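PDB 1V8P: exonuclease VapC9 from Pyrobaculum aerophilum, which acts as a magnesium-dependent PIN-domain nuclease, probably the toxin of a type II toxin-antitoxin pair, with ribonuclease and slow single-stranded DNA exonuclease activity. Local coordinates for residues Leu105-Glu110 with Ser119-Ala124. The protein carries 1 engineered substitution. Sequence-based numbering, arbitrary orientation.
Sequences LRVAVE and SYAYVA
Val107 meets Ala121 and Tyr122 where two consecutive helices of the PIN domain fold pack together. The helices are 101-111 and 115-127, joined by a short link. The contact is small and wholly apolar.

Val107 carries it with both methyls. CG2 comes to the edge of the Tyr122 ring, near the ring plane, and Val107 CG2 lies 4.0 Å from Tyr122 CD1. The other methyl, CG1, faces the methyl of Ala121. The valine torsion explains this split. With CG1 opposite the backbone N (chi1 163°), that methyl is sent to Ala121, while CG2, opposite the carbonyl carbon, is sent to Tyr122. One side chain thus touches two successive residues of the other helix. Tyr122 has its ring carbon CG trans to its own backbone N (chi1 179°), which brings the CD1 edge of the ring to Val107 CG2. The side chains of Val107 and Tyr122 cross at about a right angle. The backbones are closest here too, with Val107 CA 6.8 Å from Tyr122 CA.

Further partners extend the interface. Val107 also packs on Ala118, and Tyr122 on Glu103, Val104 and Pro100, while Tyr120 and Val123 touch Leu31 of the central parallel sheet. Ala108 packs on Trp69 and Val109 on Trp79 of the second subunit, so helix 101-111 also takes part in assembly.

The side chain of Ala121 is about 7 Å from that of Asp117, a predicted magnesium ligand on the same helix. It is about 9 Å from that of Asp33, a second predicted ligand. This places the Ala121 end of the contact near the probable metal site. At that end, Val107 CG1 lies 4.3 Å from Ala121 CB.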
loop_
_atom_site.group_PDB
_atom_site.type_symbol
_atom_site.label_atom_id
_atom_site.label_comp_id
_atom_site.label_asym_id
_atom_site.label_seq_id
_atom_site.Cartn_x
_atom_site.Cartn_y
_atom_site.Cartn_z
ATOM N N LEU C 105 3.991 17.865 -0.677
ATOM C CA LEU C 105 3.340 17.368 -1.886
ATOM C C LEU C 105 4.168 17.766 -3.090
ATOM O O LEU C 105 4.356 16.977 -4.019
ATOM C CB LEU C 105 1.936 17.950 -2.042
ATOM C CG LEU C 105 0.873 17.100 -2.749
ATOM C CD1 LEU C 105 -0.108 18.047 -3.423
ATOM C CD2 LEU C 105 1.481 16.143 -3.764
ATOM N N ARG C 106 4.681 18.990 -3.070
ATOM C CA ARG C 106 5.474 19.450 -4.189
ATOM C C ARG C 106 6.745 18.634 -4.334
ATOM O O ARG C 106 7.104 18.251 -5.449
ATOM C CB ARG C 106 5.812 20.933 -4.069
ATOM C CG ARG C 106 6.306 21.489 -5.395
ATOM C CD ARG C 106 6.425 22.980 -5.389
ATOM N NE ARG C 106 7.426 23.425 -4.434
ATOM C CZ ARG C 106 7.902 24.665 -4.388
ATOM N NH1 ARG C 106 7.463 25.577 -5.252
ATOM N NH2 ARG C 106 8.817 24.990 -3.479
ATOM N N VAL C 107 7.428 18.368 -3.219
ATOM C CA VAL C 107 8.649 17.562 -3.266
ATOM C C VAL C 107 8.304 16.176 -3.785
ATOM O O VAL C 107 9.060 15.587 -4.552
ATOM C CB VAL C 107 9.324 17.440 -1.867
ATOM C CG1 VAL C 107 10.322 16.267 -1.857
ATOM C CG2 VAL C 107 10.055 18.746 -1.526
ATOM N N ALA C 108 7.148 15.669 -3.368
ATOM C CA ALA C 108 6.674 14.357 -3.793
ATOM C C ALA C 108 6.571 14.302 -5.310
ATOM O O ALA C 108 7.135 13.434 -5.953
ATOM C CB ALA C 108 5.299 14.070 -3.176
ATOM N N VAL C 109 5.826 15.245 -5.867
ATOM C CA VAL C 109 5.617 15.334 -7.304
ATOM C C VAL C 109 6.924 15.547 -8.069
ATOM O O VAL C 109 7.200 14.858 -9.054
ATOM C CB VAL C 109 4.653 16.499 -7.631
ATOM C CG1 VAL C 109 4.467 16.625 -9.128
ATOM C CG2 VAL C 109 3.314 16.275 -6.939
ATOM N N GLU C 110 7.728 16.496 -7.605
ATOM C CA GLU C 110 8.993 16.829 -8.261
ATOM C C GLU C 110 10.025 15.724 -8.349
ATOM O O GLU C 110 10.606 15.513 -9.413
ATOM C CB GLU C 110 9.630 18.039 -7.592
ATOM C CG GLU C 110 9.012 19.349 -8.010
ATOM C CD GLU C 110 9.388 20.490 -7.087
ATOM O OE1 GLU C 110 8.922 21.621 -7.341
ATOM O OE2 GLU C 110 10.137 20.254 -6.106
ATOM N N SER C 119 8.023 13.432 2.926
ATOM C CA SER C 119 7.943 14.131 4.199
ATOM C C SER C 119 9.350 14.131 4.811
ATOM O O SER C 119 9.797 15.121 5.406
ATOM C CB SER C 119 6.947 13.425 5.131
ATOM O OG SER C 119 5.621 13.536 4.644
ATOM N N TYR C 120 10.051 13.017 4.635
ATOM C CA TYR C 120 11.406 12.883 5.150
ATOM C C TYR C 120 12.439 13.739 4.403
ATOM O O TYR C 120 13.263 14.407 5.028
ATOM C CB TYR C 120 11.822 11.418 5.122
ATOM C CG TYR C 120 11.058 10.608 6.135
ATOM C CD1 TYR C 120 9.904 9.900 5.776
ATOM C CD2 TYR C 120 11.471 10.582 7.474
ATOM C CE1 TYR C 120 9.187 9.186 6.717
ATOM C CE2 TYR C 120 10.762 9.872 8.424
ATOM C CZ TYR C 120 9.618 9.169 8.046
ATOM O OH TYR C 120 8.925 8.438 8.985
ATOM N N ALA C 121 12.385 13.719 3.075
ATOM C CA ALA C 121 13.300 14.491 2.252
ATOM C C ALA C 121 13.150 15.982 2.561
ATOM O O ALA C 121 14.138 16.690 2.767
ATOM C CB ALA C 121 13.017 14.221 0.761
ATOM N N TYR C 122 11.905 16.448 2.604
ATOM C CA TYR C 122 11.638 17.850 2.879
ATOM C C TYR C 122 12.127 18.331 4.247
ATOM O O TYR C 122 12.748 19.382 4.345
ATOM C CB TYR C 122 10.146 18.139 2.755
ATOM C CG TYR C 122 9.802 19.578 3.046
ATOM C CD1 TYR C 122 9.919 20.569 2.056
ATOM C CD2 TYR C 122 9.441 19.971 4.331
ATOM C CE1 TYR C 122 9.686 21.916 2.358
ATOM C CE2 TYR C 122 9.212 21.306 4.642
ATOM C CZ TYR C 122 9.334 22.272 3.662
ATOM O OH TYR C 122 9.108 23.587 4.017
ATOM N N VAL C 123 11.853 17.568 5.295
ATOM C CA VAL C 123 12.253 17.959 6.641
ATOM C C VAL C 123 13.746 17.951 6.820
ATOM O O VAL C 123 14.305 18.854 7.447
ATOM C CB VAL C 123 11.639 17.038 7.709
ATOM C CG1 VAL C 123 12.179 17.396 9.103
ATOM C CG2 VAL C 123 10.146 17.168 7.667
ATOM N N ALA C 124 14.399 16.934 6.278
ATOM C CA ALA C 124 15.848 16.845 6.405
ATOM C C ALA C 124 16.514 18.037 5.704
ATOM O O ALA C 124 17.301 18.768 6.313
ATOM C CB ALA C 124 16.342 15.537 5.816
#